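NreA (Staphylococcus aureus subsp. aureus, PDB 6K2H) probably binds nitrate in its GAF domain and passes that signal to the NreB–NreC two-component system controlling nitrate respiration. Local coordinates at residues G49-F55 and L98-L102; L60-L66 and D93-L97; E22-D26 and R128-F134; F12-L16 and A28-F32; R76-V82 and L102-V108. The protein carries 1 engineered substitution. One frame throughout, in Å; residues are numbered along the deposited sequence.

All five contacts lie in one GAF domain built round an antiparallel sheet. Contacts 3 and 4 pack helix 10-23 and its end on one side of the sheet; contact 2 lies on the other and holds the ethanediol, in what is probably the nitrate site, so that its centre is about 21 Å from that of contact 3. Contact 1 ties the loop after strand 42-48 to the end of helix 96-99 and meets contact 2 through Phe55 and Ile96, centres about 14 Å apart. Contact 5 adds the edge strand 77-79: Met77 packs on Leu66 of contact 2, and Arg76 and Val78 meet Ile133 of contact 3, whose centre is about 10 Å away.

Contact 1 (G49-F55 and L98-L102); sequences GNKNNRF and LSESL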
# COMPACT_ATOMS: atom_id res chain seq x y z
N GLY A 49 0.18 8.47 -8.59
CA GLY A 49 -1.19 8.40 -9.13
C GLY A 49 -2.29 8.82 -8.13
O GLY A 49 -3.47 8.58 -8.36
N ASN A 50 -1.91 9.52 -7.09
CA ASN A 50 -2.82 9.97 -6.07
C ASN A 50 -3.74 11.04 -6.59
O ASN A 50 -3.32 11.96 -7.35
CB ASN A 50 -2.09 10.46 -4.82
CG ASN A 50 -1.19 11.66 -5.06
OD1 ASN A 50 -0.28 11.61 -5.91
ND2 ASN A 50 -1.42 12.72 -4.33
N LYS A 51 -4.97 10.98 -6.13
CA LYS A 51 -5.95 12.02 -6.45
C LYS A 51 -5.82 13.22 -5.51
O LYS A 51 -6.18 14.34 -5.91
CB LYS A 51 -7.37 11.50 -6.42
CG LYS A 51 -7.60 10.37 -7.41
CD LYS A 51 -9.02 10.07 -7.66
CE LYS A 51 -9.68 9.50 -6.40
NZ LYS A 51 -11.13 9.39 -6.61
N ASN A 52 -5.39 13.02 -4.26
CA ASN A 52 -5.37 14.10 -3.30
C ASN A 52 -4.28 13.84 -2.29
O ASN A 52 -3.58 12.85 -2.38
CB ASN A 52 -6.72 14.28 -2.63
CG ASN A 52 -7.19 13.01 -1.95
OD1 ASN A 52 -6.62 12.70 -0.94
ND2 ASN A 52 -8.17 12.25 -2.56
N ASN A 53 -4.12 14.74 -1.32
CA ASN A 53 -3.04 14.60 -0.33
C ASN A 53 -3.51 14.19 1.05
O ASN A 53 -2.79 14.28 2.04
CB ASN A 53 -2.30 15.93 -0.24
CG ASN A 53 -1.46 16.19 -1.47
OD1 ASN A 53 -1.20 17.36 -1.80
ND2 ASN A 53 -1.01 15.12 -2.16
N ARG A 54 -4.74 13.75 1.10
CA ARG A 54 -5.30 13.32 2.37
C ARG A 54 -4.61 12.08 2.93
O ARG A 54 -4.69 11.86 4.15
CB ARG A 54 -6.78 13.12 2.26
CG ARG A 54 -7.50 14.38 1.81
CD ARG A 54 -8.98 14.32 2.15
NE ARG A 54 -9.74 13.42 1.32
CZ ARG A 54 -10.12 13.62 0.10
NH1 ARG A 54 -9.79 14.75 -0.54
NH2 ARG A 54 -10.80 12.71 -0.55
N PHE A 55 -3.86 11.34 2.10
CA PHE A 55 -3.12 10.17 2.61
C PHE A 55 -2.16 10.62 3.70
O PHE A 55 -1.83 9.85 4.59
CB PHE A 55 -2.33 9.48 1.49
CG PHE A 55 -1.23 10.29 0.95
CD1 PHE A 55 0.10 10.11 1.44
CD2 PHE A 55 -1.46 11.21 -0.06
CE1 PHE A 55 1.15 10.87 0.93
CE2 PHE A 55 -0.40 11.93 -0.58
CZ PHE A 55 0.91 11.80 -0.06
N LEU A 98 -10.49 4.79 1.24
CA LEU A 98 -11.44 5.89 1.20
C LEU A 98 -10.86 7.12 0.49
O LEU A 98 -11.50 7.65 -0.36
CB LEU A 98 -11.83 6.32 2.60
CG LEU A 98 -12.68 5.32 3.39
CD1 LEU A 98 -12.84 5.92 4.78
CD2 LEU A 98 -14.03 5.20 2.73
N SER A 99 -9.68 7.56 0.87
CA SER A 99 -9.14 8.83 0.35
C SER A 99 -8.81 8.70 -1.12
O SER A 99 -8.95 9.67 -1.85
CB SER A 99 -7.94 9.28 1.18
OG SER A 99 -6.73 8.53 0.98
N GLU A 100 -8.47 7.48 -1.60
CA GLU A 100 -8.12 7.29 -3.00
C GLU A 100 -9.14 6.47 -3.80
O GLU A 100 -8.91 6.21 -4.93
CB GLU A 100 -6.72 6.68 -3.08
CG GLU A 100 -5.59 7.61 -2.66
CD GLU A 100 -5.46 8.84 -3.57
OE1 GLU A 100 -5.81 8.71 -4.79
OE2 GLU A 100 -4.98 9.89 -3.09
N SER A 101 -10.31 6.19 -3.22
CA SER A 101 -11.42 5.49 -3.90
C SER A 101 -10.92 4.26 -4.61
O SER A 101 -11.21 4.05 -5.80
CB SER A 101 -12.16 6.40 -4.90
OG SER A 101 -12.42 7.68 -4.31
N LEU A 102 -10.19 3.45 -3.88
CA LEU A 102 -9.67 2.22 -4.49
C LEU A 102 -10.70 1.10 -4.50
O LEU A 102 -11.39 0.85 -3.47
CB LEU A 102 -8.44 1.80 -3.69
CG LEU A 102 -7.31 2.81 -3.54
CD1 LEU A 102 -6.09 2.30 -2.76
CD2 LEU A 102 -6.92 3.30 -4.93
O HOH W 1 -5.20 10.28 -0.47
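The Asn52 amide and the Glu100 carboxylate, planes 24° apart, belong to side chains that slide past each other in opposite directions. Asn52 ND2 also overlies one face of the Arg54 guanidinium, near its rim, while Asn52 O and a water lie at the edge of the Phe55 ring. Bent at chi2 (-63°), Glu100 turns its carboxylate to the backbone of the loop. Its OE1 receives Lys51 N on the syn lone pair, 2.8 Å away and almost straight (170°); OE2 takes a weak bond from Asn52 N at 3.4 Å. Asn52 ND2 gives its hydrogen to Ser99 O at 2.8 Å, near the end of helix 96-99. On the other branch, Asn52 OD1 accepts Arg54 N at 3.0 Å, which makes an Asx turn. The water accepts from Ser99 OG and donates to Asn52 OD1 and Glu100 OE2. Arg125 completes the site with a salt bridge to Glu100 OE1. Gripped by an arginine, one strong and one weak backbone N-H, and a water, this buried carboxylate is probably ionised.

Contact 2 (L60-L66 and D93-L97); sequences LRKGRGL and DAPIL. Engineered in segment 93-97: Ala94 (natural residue Tyr). With EDO (1,2-ethanediol), chain B.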
# COMPACT_ATOMS: atom_id res chain seq x y z
N LEU A 60 -1.31 5.01 10.98
CA LEU A 60 -1.61 3.59 11.24
C LEU A 60 -0.76 2.94 12.29
O LEU A 60 0.33 3.35 12.51
CB LEU A 60 -1.46 2.77 9.98
CG LEU A 60 -2.31 3.21 8.79
CD1 LEU A 60 -1.70 2.62 7.53
CD2 LEU A 60 -3.76 2.82 9.06
N ARG A 61 -1.24 1.84 12.88
CA ARG A 61 -0.43 1.10 13.88
C ARG A 61 -0.21 -0.31 13.39
O ARG A 61 -0.99 -0.84 12.58
CB ARG A 61 -1.14 1.06 15.24
CG ARG A 61 -0.60 2.04 16.29
CD ARG A 61 -0.63 3.46 15.80
NE ARG A 61 -0.41 4.46 16.85
CZ ARG A 61 0.76 4.74 17.44
NH1 ARG A 61 0.80 5.70 18.36
NH2 ARG A 61 1.89 4.08 17.14
N LYS A 62 0.84 -0.93 13.92
CA LYS A 62 1.10 -2.36 13.70
C LYS A 62 -0.24 -3.08 13.87
O LYS A 62 -0.98 -2.78 14.82
CB LYS A 62 2.15 -2.91 14.72
CG LYS A 62 2.82 -4.24 14.32
CD LYS A 62 4.22 -4.02 13.72
CE LYS A 62 5.05 -5.28 13.39
NZ LYS A 62 6.48 -4.96 13.04
N GLY A 63 -0.54 -3.97 12.95
CA GLY A 63 -1.83 -4.69 12.91
C GLY A 63 -3.06 -3.98 12.35
O GLY A 63 -4.08 -4.62 12.12
N ARG A 64 -2.98 -2.66 12.15
CA ARG A 64 -4.12 -1.89 11.65
C ARG A 64 -3.99 -1.58 10.16
O ARG A 64 -2.94 -1.07 9.72
CB ARG A 64 -4.25 -0.57 12.42
CG ARG A 64 -3.99 -0.65 13.93
CD ARG A 64 -4.74 -1.78 14.65
NE ARG A 64 -6.08 -1.96 14.10
CZ ARG A 64 -6.78 -3.09 14.10
NH1 ARG A 64 -7.99 -3.09 13.54
NH2 ARG A 64 -6.32 -4.22 14.65
N GLY A 65 -5.08 -1.83 9.43
CA GLY A 65 -5.22 -1.48 8.03
C GLY A 65 -4.43 -2.41 7.14
O GLY A 65 -3.91 -3.44 7.57
N LEU A 66 -4.29 -2.01 5.89
CA LEU A 66 -3.52 -2.80 4.99
C LEU A 66 -2.05 -2.78 5.37
O LEU A 66 -1.42 -3.82 5.39
CB LEU A 66 -3.61 -2.31 3.56
CG LEU A 66 -5.06 -2.36 3.02
CD1 LEU A 66 -5.21 -1.37 1.90
CD2 LEU A 66 -5.35 -3.74 2.53
N ASP A 93 -11.11 0.99 8.36
CA ASP A 93 -9.91 0.32 8.91
C ASP A 93 -8.68 0.51 8.03
O ASP A 93 -7.57 0.52 8.53
CB ASP A 93 -10.14 -1.22 9.10
CG ASP A 93 -8.79 -2.04 9.28
OD1 ASP A 93 -8.20 -2.03 10.39
OD2 ASP A 93 -8.33 -2.71 8.30
N ALA A 94 -8.89 0.70 6.73
CA ALA A 94 -7.78 0.83 5.79
C ALA A 94 -8.00 2.15 5.02
O ALA A 94 -8.45 2.08 3.89
CB ALA A 94 -7.82 -0.36 4.84
N PRO A 95 -7.83 3.28 5.69
CA PRO A 95 -8.32 4.55 5.21
C PRO A 95 -7.81 4.98 3.84
O PRO A 95 -8.46 5.77 3.18
CB PRO A 95 -7.91 5.57 6.26
CG PRO A 95 -7.19 4.87 7.28
CD PRO A 95 -7.29 3.40 7.06
N ILE A 96 -6.66 4.48 3.40
CA ILE A 96 -6.25 4.85 2.01
C ILE A 96 -7.28 4.40 0.98
O ILE A 96 -7.48 5.00 -0.06
CB ILE A 96 -4.83 4.28 1.71
CG1 ILE A 96 -4.24 4.89 0.46
CG2 ILE A 96 -4.87 2.77 1.55
CD1 ILE A 96 -3.89 6.30 0.61
N LEU A 97 -8.01 3.31 1.25
CA LEU A 97 -9.11 2.97 0.35
C LEU A 97 -10.22 4.04 0.19
O LEU A 97 -10.77 4.17 -0.85
CB LEU A 97 -9.82 1.70 0.86
CG LEU A 97 -9.00 0.46 1.04
CD1 LEU A 97 -9.88 -0.63 1.66
CD2 LEU A 97 -8.45 -0.00 -0.23
C1 EDO B . -4.33 2.52 5.29
O1 EDO B . -4.74 3.41 4.51
C2 EDO B . -4.52 1.23 4.86
O2 EDO B . -3.58 0.60 5.61
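Gly65 and Ala94 bring the two backbones together, their CA atoms 4.1 Å apart. Having no side chain, Gly65 lets Asp93 O come within 3.1 Å of its CA. Ala94, an engineered residue where the natural protein has tyrosine, sets its CB 3.9 Å from Leu66 CG; from there Leu66 CD1 leads on to Leu97 CD2 and Ile96 CG2. On the other flank Leu60 and Pro95 slide past each other in opposite directions, CD2 to CD 4.1 Å. An ethanediol, probably from the crystallisation liquor, lies between the two walls. Leu66 N gives ethanediol O2 a weak bond, and Ile96 N stands so near ethanediol O1 that the distance is doubtful; Trp44 NE1 and Ala67 N also bond the ligand. Backbone N-H groups at the starts of two helices, joined by the Trp44 indole N-H, would suit an anion, consistent with the nitrate site. Further out, Asp93, its CG anti to the backbone N (chi1 163°), offers OD1 to Gly65 N at 3.3 Å, met from above the carboxylate plane, and to poorly ordered Arg64, whose NH1 forms a salt bridge of the same length. A type II turn, Arg61 to Arg64, leads into helix 65-73. Behind the pocket, Leu66 rests on Met77 and Ile79 of strand 77-79, while Leu60 and Ile96 pack on Trp44 of strand 42-48.

Contact 3 (E22-D26 and R128-F134); sequences EEGYD and RPLPKIF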
# COMPACT_ATOMS: atom_id res chain seq x y z
N GLU A 22 4.22 1.09 -15.18
CA GLU A 22 4.63 -0.13 -15.89
C GLU A 22 3.79 -1.30 -15.51
O GLU A 22 3.52 -2.16 -16.39
CB GLU A 22 6.05 -0.50 -15.60
CG GLU A 22 7.06 0.41 -16.29
CD GLU A 22 8.48 0.06 -15.97
OE1 GLU A 22 9.36 0.62 -16.67
OE2 GLU A 22 8.72 -0.74 -15.02
N GLU A 23 3.32 -1.34 -14.24
CA GLU A 23 2.49 -2.46 -13.80
C GLU A 23 1.03 -2.30 -14.07
O GLU A 23 0.22 -3.22 -13.81
CB GLU A 23 2.77 -2.81 -12.33
CG GLU A 23 4.15 -3.38 -12.00
CD GLU A 23 4.60 -4.51 -12.94
OE1 GLU A 23 3.77 -5.34 -13.38
OE2 GLU A 23 5.78 -4.49 -13.33
N GLY A 24 0.63 -1.15 -14.59
CA GLY A 24 -0.69 -0.95 -15.01
C GLY A 24 -1.66 -0.47 -13.96
O GLY A 24 -2.81 -0.62 -14.14
N TYR A 25 -1.16 0.15 -12.92
CA TYR A 25 -1.97 0.58 -11.76
C TYR A 25 -2.39 2.00 -11.78
O TYR A 25 -1.62 2.90 -12.14
CB TYR A 25 -1.30 0.18 -10.43
CG TYR A 25 -1.51 -1.31 -10.08
CD1 TYR A 25 -2.71 -1.77 -9.50
CD2 TYR A 25 -0.57 -2.24 -10.40
CE1 TYR A 25 -2.88 -3.12 -9.18
CE2 TYR A 25 -0.72 -3.57 -10.10
CZ TYR A 25 -1.84 -4.03 -9.49
OH TYR A 25 -1.97 -5.35 -9.23
N ASP A 26 -3.58 2.25 -11.25
CA ASP A 26 -4.04 3.59 -11.12
C ASP A 26 -3.33 4.32 -9.96
O ASP A 26 -3.31 5.54 -9.92
CB ASP A 26 -5.54 3.63 -10.89
CG ASP A 26 -6.34 3.14 -12.12
OD1 ASP A 26 -5.77 3.18 -13.25
OD2 ASP A 26 -7.49 2.67 -11.93
N ARG A 128 -11.37 -1.38 -12.27
CA ARG A 128 -10.34 -2.01 -13.10
C ARG A 128 -9.79 -3.18 -12.26
O ARG A 128 -9.38 -3.03 -11.11
CB ARG A 128 -9.18 -1.08 -13.48
CG ARG A 128 -9.51 0.04 -14.46
CD ARG A 128 -8.25 0.80 -14.90
NE ARG A 128 -7.29 -0.16 -15.50
CZ ARG A 128 -5.97 -0.22 -15.32
NH1 ARG A 128 -5.27 -1.26 -15.88
NH2 ARG A 128 -5.34 0.67 -14.58
N PRO A 129 -9.76 -4.37 -12.84
CA PRO A 129 -9.13 -5.50 -12.13
C PRO A 129 -7.60 -5.40 -11.93
O PRO A 129 -6.84 -4.73 -12.72
CB PRO A 129 -9.48 -6.70 -13.03
CG PRO A 129 -10.71 -6.27 -13.74
CD PRO A 129 -10.46 -4.81 -14.07
N LEU A 130 -7.14 -6.09 -10.91
CA LEU A 130 -5.73 -6.27 -10.66
C LEU A 130 -5.15 -7.01 -11.88
O LEU A 130 -5.66 -8.01 -12.22
CB LEU A 130 -5.53 -7.14 -9.44
CG LEU A 130 -6.04 -6.60 -8.10
CD1 LEU A 130 -5.87 -7.66 -7.03
CD2 LEU A 130 -5.35 -5.30 -7.73
N PRO A 131 -4.09 -6.49 -12.51
CA PRO A 131 -3.58 -7.28 -13.64
C PRO A 131 -2.99 -8.60 -13.25
O PRO A 131 -3.22 -9.53 -13.96
CB PRO A 131 -2.54 -6.36 -14.29
CG PRO A 131 -2.89 -4.99 -13.88
CD PRO A 131 -3.42 -5.20 -12.43
N LYS A 132 -2.19 -8.65 -12.17
CA LYS A 132 -1.37 -9.78 -11.77
C LYS A 132 -1.00 -9.68 -10.28
O LYS A 132 -0.71 -8.59 -9.78
CB LYS A 132 -0.11 -9.73 -12.61
CG LYS A 132 0.91 -10.72 -12.27
CD LYS A 132 2.09 -10.63 -13.27
CE LYS A 132 2.89 -11.85 -13.10
NZ LYS A 132 3.97 -11.90 -14.14
N ILE A 133 -1.02 -10.81 -9.59
CA ILE A 133 -0.68 -10.89 -8.14
C ILE A 133 0.82 -11.21 -8.09
O ILE A 133 1.22 -12.19 -8.70
CB ILE A 133 -1.49 -12.09 -7.56
CG1 ILE A 133 -2.98 -11.81 -7.76
CG2 ILE A 133 -1.22 -12.38 -6.11
CD1 ILE A 133 -3.42 -10.47 -7.16
N PHE A 134 1.62 -10.41 -7.38
CA PHE A 134 3.04 -10.65 -7.17
C PHE A 134 3.37 -11.30 -5.84
O PHE A 134 2.78 -10.97 -4.81
CB PHE A 134 3.80 -9.33 -7.23
CG PHE A 134 3.61 -8.61 -8.51
CD1 PHE A 134 3.95 -9.24 -9.68
CD2 PHE A 134 3.07 -7.34 -8.55
CE1 PHE A 134 3.77 -8.60 -10.90
CE2 PHE A 134 2.89 -6.68 -9.77
CZ PHE A 134 3.22 -7.33 -10.94
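A Schellman motif ends helix 10-23 at Gly24, whose positive phi (87°) turns the chain toward strand 27-33, and Arg128 grips the Gly24 carbonyl. Arg128 NH2 donates to Gly24 O at 2.9 Å, with a weaker bond from NH1 at 3.1 Å. The same NH2 makes a salt bridge to Asp26 OD1, also 2.9 Å; the oxygen lies in the guanidinium plane, yet the donor stands above the carboxylate plane, the two flat groups being turned 56° apart. A bend at chi3 (58°) brings the arginine head round to both acceptors. Asp26 OD2 is held separately by Arg125 N, so each carboxylate oxygen has its own partner. Below this polar clamp the Tyr25 ring is met by apolar carbons: Leu130 CD2 sits at its edge, 3.6 Å from CE1, and Pro131 CD approaches CZ at 3.5 Å. Pro131 CG also nestles 3.6 Å from Glu23 O, over the helix end. At the far side Glu23 OE1 points at the edge of the Phe134 ring, 3.2 Å from CZ, with the carboxylate nearly perpendicular to the ring. Tyr25 stacks on Phe122 of strand 115-124 and, like Phe134, touches Leu106 of strand 104-112, while Leu130 reaches Val78 of strand 77-79; the loop 128-134 thus lies along the sheet between the helix end and the edge strand.

Contact 4 (F12-L16 and A28-F32); sequences FQETL and AAIAF
Leu16 pushes its branched end into the hollow between Ala28 and Ile30, where its CD1 comes within 3.7 Å of Ala28 CB and 3.9 Å of Ile30 CD1. The small methyl of Ala28 makes the floor of this hollow, and Leu16 CD2 settles beside it over the strand backbone, 4.0 Å from Ala29 CA. With CG opposite the backbone N (chi1 -177°), Leu16 brings both methyls to the strand. Ile30 is the answering bump: its CD1 fits between Leu16 and Phe12, 3.7 Å from Phe12 CD1 at the ring's edge. This is the helix-on-sheet layer of the GAF fold, in which helix 10-23 packs on strand 27-33; the axes of 12-16 and 28-32 approach to 9.7 Å and run obliquely antiparallel, at 143°. Ala28, Ile30 and Phe32 face the helix, whereas Ala29 turns to the other side of the sheet and touches Trp44. One turn of helix before Leu16, Phe12 comes up against Phe32 from the opposite direction, its CE1 at the edge of the Phe32 ring, near that ring's plane and 3.4 Å from CZ, with centroids 5.6 Å apart and planes at 69°. Ile30 CG2 overlies one face of the Phe32 ring near its rim. Leu120 of strand 115-124 also touches Leu16 and Ile30, and His45 meets Phe32 in an edge-to-face pair.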
# COMPACT_ATOMS: atom_id res chain seq x y z
N PHE A 12 13.13 6.87 -4.39
CA PHE A 12 11.86 6.20 -4.02
C PHE A 12 10.69 6.73 -4.80
O PHE A 12 9.92 5.91 -5.29
CB PHE A 12 11.55 6.22 -2.54
CG PHE A 12 12.03 5.00 -1.85
CD1 PHE A 12 11.15 4.02 -1.41
CD2 PHE A 12 13.40 4.79 -1.68
CE1 PHE A 12 11.62 2.88 -0.79
CE2 PHE A 12 13.87 3.64 -1.06
CZ PHE A 12 12.98 2.68 -0.62
N GLN A 13 10.51 8.06 -4.88
CA GLN A 13 9.35 8.61 -5.59
C GLN A 13 9.36 8.21 -7.06
O GLN A 13 8.37 7.77 -7.62
CB GLN A 13 9.27 10.11 -5.47
CG GLN A 13 8.08 10.78 -6.13
CD GLN A 13 6.77 10.31 -5.53
OE1 GLN A 13 5.94 9.66 -6.21
NE2 GLN A 13 6.58 10.60 -4.25
N GLU A 14 10.51 8.39 -7.71
CA GLU A 14 10.58 8.17 -9.17
C GLU A 14 10.41 6.71 -9.51
O GLU A 14 9.77 6.36 -10.53
CB GLU A 14 11.94 8.63 -9.74
CG GLU A 14 12.16 10.13 -9.78
CD GLU A 14 13.64 10.51 -10.05
OE1 GLU A 14 14.55 9.64 -10.01
OE2 GLU A 14 13.88 11.70 -10.26
N THR A 15 11.04 5.86 -8.73
CA THR A 15 10.91 4.43 -8.91
C THR A 15 9.44 4.04 -8.70
O THR A 15 8.88 3.26 -9.46
CB THR A 15 11.77 3.64 -7.95
OG1 THR A 15 13.14 4.02 -8.16
CG2 THR A 15 11.62 2.18 -8.20
N LEU A 16 8.82 4.62 -7.67
CA LEU A 16 7.41 4.27 -7.42
C LEU A 16 6.58 4.69 -8.59
O LEU A 16 5.73 3.93 -9.05
CB LEU A 16 6.87 4.84 -6.07
CG LEU A 16 5.43 4.45 -5.70
CD1 LEU A 16 5.28 2.94 -5.44
CD2 LEU A 16 4.91 5.25 -4.52
N ALA A 28 -0.29 3.80 -6.54
CA ALA A 28 0.64 2.95 -5.71
C ALA A 28 1.10 3.76 -4.49
O ALA A 28 1.08 5.00 -4.54
CB ALA A 28 1.84 2.43 -6.55
N ALA A 29 1.53 3.10 -3.43
CA ALA A 29 1.95 3.80 -2.23
C ALA A 29 2.93 2.95 -1.49
O ALA A 29 2.88 1.69 -1.58
CB ALA A 29 0.76 4.13 -1.39
N ILE A 30 3.85 3.60 -0.78
CA ILE A 30 4.76 2.86 0.13
C ILE A 30 4.58 3.36 1.55
O ILE A 30 4.66 4.55 1.80
CB ILE A 30 6.22 3.06 -0.31
CG1 ILE A 30 6.49 2.38 -1.66
CG2 ILE A 30 7.18 2.47 0.75
CD1 ILE A 30 7.76 2.81 -2.40
N ALA A 31 4.40 2.43 2.49
CA ALA A 31 4.25 2.73 3.91
C ALA A 31 5.51 2.26 4.66
O ALA A 31 6.07 1.20 4.37
CB ALA A 31 3.01 2.06 4.47
N PHE A 32 5.92 3.05 5.64
CA PHE A 32 7.15 2.75 6.50
C PHE A 32 6.79 3.32 7.85
O PHE A 32 5.93 4.26 7.94
CB PHE A 32 8.40 3.62 6.05
CG PHE A 32 8.88 3.40 4.67
CD1 PHE A 32 9.09 4.48 3.81
CD2 PHE A 32 9.25 2.13 4.27
CE1 PHE A 32 9.63 4.29 2.59
CE2 PHE A 32 9.78 1.92 3.03
CZ PHE A 32 9.97 3.01 2.19

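Contact 5 (R76-V82 and L102-V108); sequences RMVIANV and LTAVLAV
Met77 and Ala107 form one antiparallel hydrogen-bonded pair, joined by Met77 N to Ala107 O at 2.9 Å and Ala107 N to Met77 O at 2.8 Å. Ile79 and Val105 form the next, with Ile79 N to Val105 O at 2.8 Å and the return bond from Val105 N to Ile79 O. Between them Val78 and Leu106 are a non-hydrogen-bonded pair. Past the strand the chain steps away at Ala80, and one further bond, Val82 N to Thr103 O at 2.8 Å, picks the pairing up again where a helix starts; Asn81, its N-cap, turns OD1 to Leu84 N. Carbon-to-oxygen contacts fill in the ladder, such as Ala104 CA to Ile79 O at 3.3 Å. Among the apolar pairs, Val78 CG2 lies beside Leu106 CD1 at 3.8 Å, both side chains pointing the same way; Val78 also touches Leu130 and Ile133, and Leu106 packs on Phe122. On the reverse face, with Met77 and Ala107, Val105 CG2 meets Ile79 CB at 3.8 Å; it is placed between its own backbone N and carbonyl carbon, which leaves CG1 turned to Leu97. At the start of strand 104-112, Thr103 and Ala104 both face Gln124 of strand 115-124 in a classic beta bulge. Every hydrogen bond between the two segments is backbone to backbone, so main-chain bonds set the register of the edge strand, while apolar side chains pair on both faces.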
# COMPACT_ATOMS: atom_id res chain seq x y z
N ARG A 76 1.30 -10.99 2.03
CA ARG A 76 0.55 -10.07 1.13
C ARG A 76 -0.94 -10.10 1.47
O ARG A 76 -1.48 -11.08 2.03
CB ARG A 76 0.78 -10.38 -0.31
CG ARG A 76 0.37 -11.77 -0.74
CD ARG A 76 0.25 -11.77 -2.26
NE ARG A 76 0.34 -13.11 -2.82
CZ ARG A 76 -0.58 -14.06 -2.75
NH1 ARG A 76 -0.31 -15.24 -3.31
NH2 ARG A 76 -1.75 -13.86 -2.13
N MET A 77 -1.61 -9.01 1.13
CA MET A 77 -3.08 -8.94 1.23
C MET A 77 -3.61 -8.58 -0.12
O MET A 77 -3.08 -7.66 -0.76
CB MET A 77 -3.47 -7.86 2.22
CG MET A 77 -3.11 -8.13 3.63
SD MET A 77 -3.86 -6.90 4.74
CE MET A 77 -5.58 -6.99 4.20
N VAL A 78 -4.60 -9.31 -0.58
CA VAL A 78 -5.16 -9.09 -1.89
C VAL A 78 -6.63 -8.90 -1.74
O VAL A 78 -7.31 -9.73 -1.11
CB VAL A 78 -4.90 -10.28 -2.80
CG1 VAL A 78 -5.54 -10.05 -4.14
CG2 VAL A 78 -3.43 -10.54 -3.03
N ILE A 79 -7.13 -7.79 -2.24
CA ILE A 79 -8.58 -7.57 -2.31
C ILE A 79 -9.01 -7.33 -3.75
O ILE A 79 -8.78 -6.25 -4.32
CB ILE A 79 -9.01 -6.41 -1.39
CG1 ILE A 79 -8.42 -6.61 -0.00
CG2 ILE A 79 -10.50 -6.24 -1.45
CD1 ILE A 79 -8.69 -5.46 0.92
N ALA A 80 -9.67 -8.31 -4.38
CA ALA A 80 -9.88 -8.24 -5.83
C ALA A 80 -11.02 -7.26 -6.16
O ALA A 80 -11.05 -6.77 -7.25
CB ALA A 80 -10.22 -9.62 -6.42
N ASN A 81 -11.92 -7.08 -5.20
CA ASN A 81 -13.01 -6.12 -5.27
C ASN A 81 -13.40 -5.63 -3.90
O ASN A 81 -13.96 -6.35 -3.08
CB ASN A 81 -14.28 -6.63 -6.01
CG ASN A 81 -15.30 -5.50 -6.18
OD1 ASN A 81 -16.09 -5.22 -5.30
ND2 ASN A 81 -15.06 -4.67 -7.19
N VAL A 82 -13.13 -4.36 -3.66
CA VAL A 82 -13.33 -3.74 -2.37
C VAL A 82 -14.81 -3.67 -1.95
O VAL A 82 -15.11 -3.99 -0.76
CB VAL A 82 -12.60 -2.34 -2.28
CG1 VAL A 82 -12.98 -1.56 -0.99
CG2 VAL A 82 -11.13 -2.51 -2.36
N LEU A 102 -10.19 3.45 -3.88
CA LEU A 102 -9.67 2.22 -4.49
C LEU A 102 -10.70 1.10 -4.50
O LEU A 102 -11.39 0.85 -3.47
CB LEU A 102 -8.44 1.80 -3.69
CG LEU A 102 -7.31 2.81 -3.54
CD1 LEU A 102 -6.09 2.30 -2.76
CD2 LEU A 102 -6.92 3.30 -4.93
N THR A 103 -10.80 0.46 -5.65
CA THR A 103 -11.77 -0.62 -5.87
C THR A 103 -11.15 -1.99 -5.87
O THR A 103 -11.85 -2.95 -5.78
CB THR A 103 -12.62 -0.37 -7.13
OG1 THR A 103 -11.77 -0.24 -8.28
CG2 THR A 103 -13.45 0.91 -6.97
N ALA A 104 -9.83 -2.08 -5.99
CA ALA A 104 -9.06 -3.34 -5.82
C ALA A 104 -7.69 -2.98 -5.31
O ALA A 104 -7.16 -1.90 -5.64
CB ALA A 104 -8.94 -4.08 -7.13
N VAL A 105 -7.09 -3.85 -4.53
CA VAL A 105 -5.76 -3.59 -3.97
C VAL A 105 -4.91 -4.84 -3.82
O VAL A 105 -5.45 -5.96 -3.61
CB VAL A 105 -5.76 -2.84 -2.59
CG1 VAL A 105 -6.36 -1.45 -2.70
CG2 VAL A 105 -6.52 -3.59 -1.56
N LEU A 106 -3.61 -4.66 -3.96
CA LEU A 106 -2.59 -5.69 -3.79
C LEU A 106 -1.57 -5.01 -2.86
O LEU A 106 -0.87 -4.06 -3.27
CB LEU A 106 -1.92 -6.05 -5.12
CG LEU A 106 -0.59 -6.83 -5.05
CD1 LEU A 106 -0.79 -8.14 -4.35
CD2 LEU A 106 -0.05 -7.03 -6.45
N ALA A 107 -1.44 -5.51 -1.63
CA ALA A 107 -0.45 -4.94 -0.71
C ALA A 107 0.61 -6.00 -0.37
O ALA A 107 0.28 -7.10 0.04
CB ALA A 107 -1.09 -4.48 0.51
N VAL A 108 1.86 -5.65 -0.66
CA VAL A 108 2.96 -6.62 -0.49
C VAL A 108 4.02 -6.19 0.50
O VAL A 108 4.36 -5.00 0.55
CB VAL A 108 3.59 -6.93 -1.83
CG1 VAL A 108 2.60 -7.52 -2.81
CG2 VAL A 108 4.29 -5.71 -2.45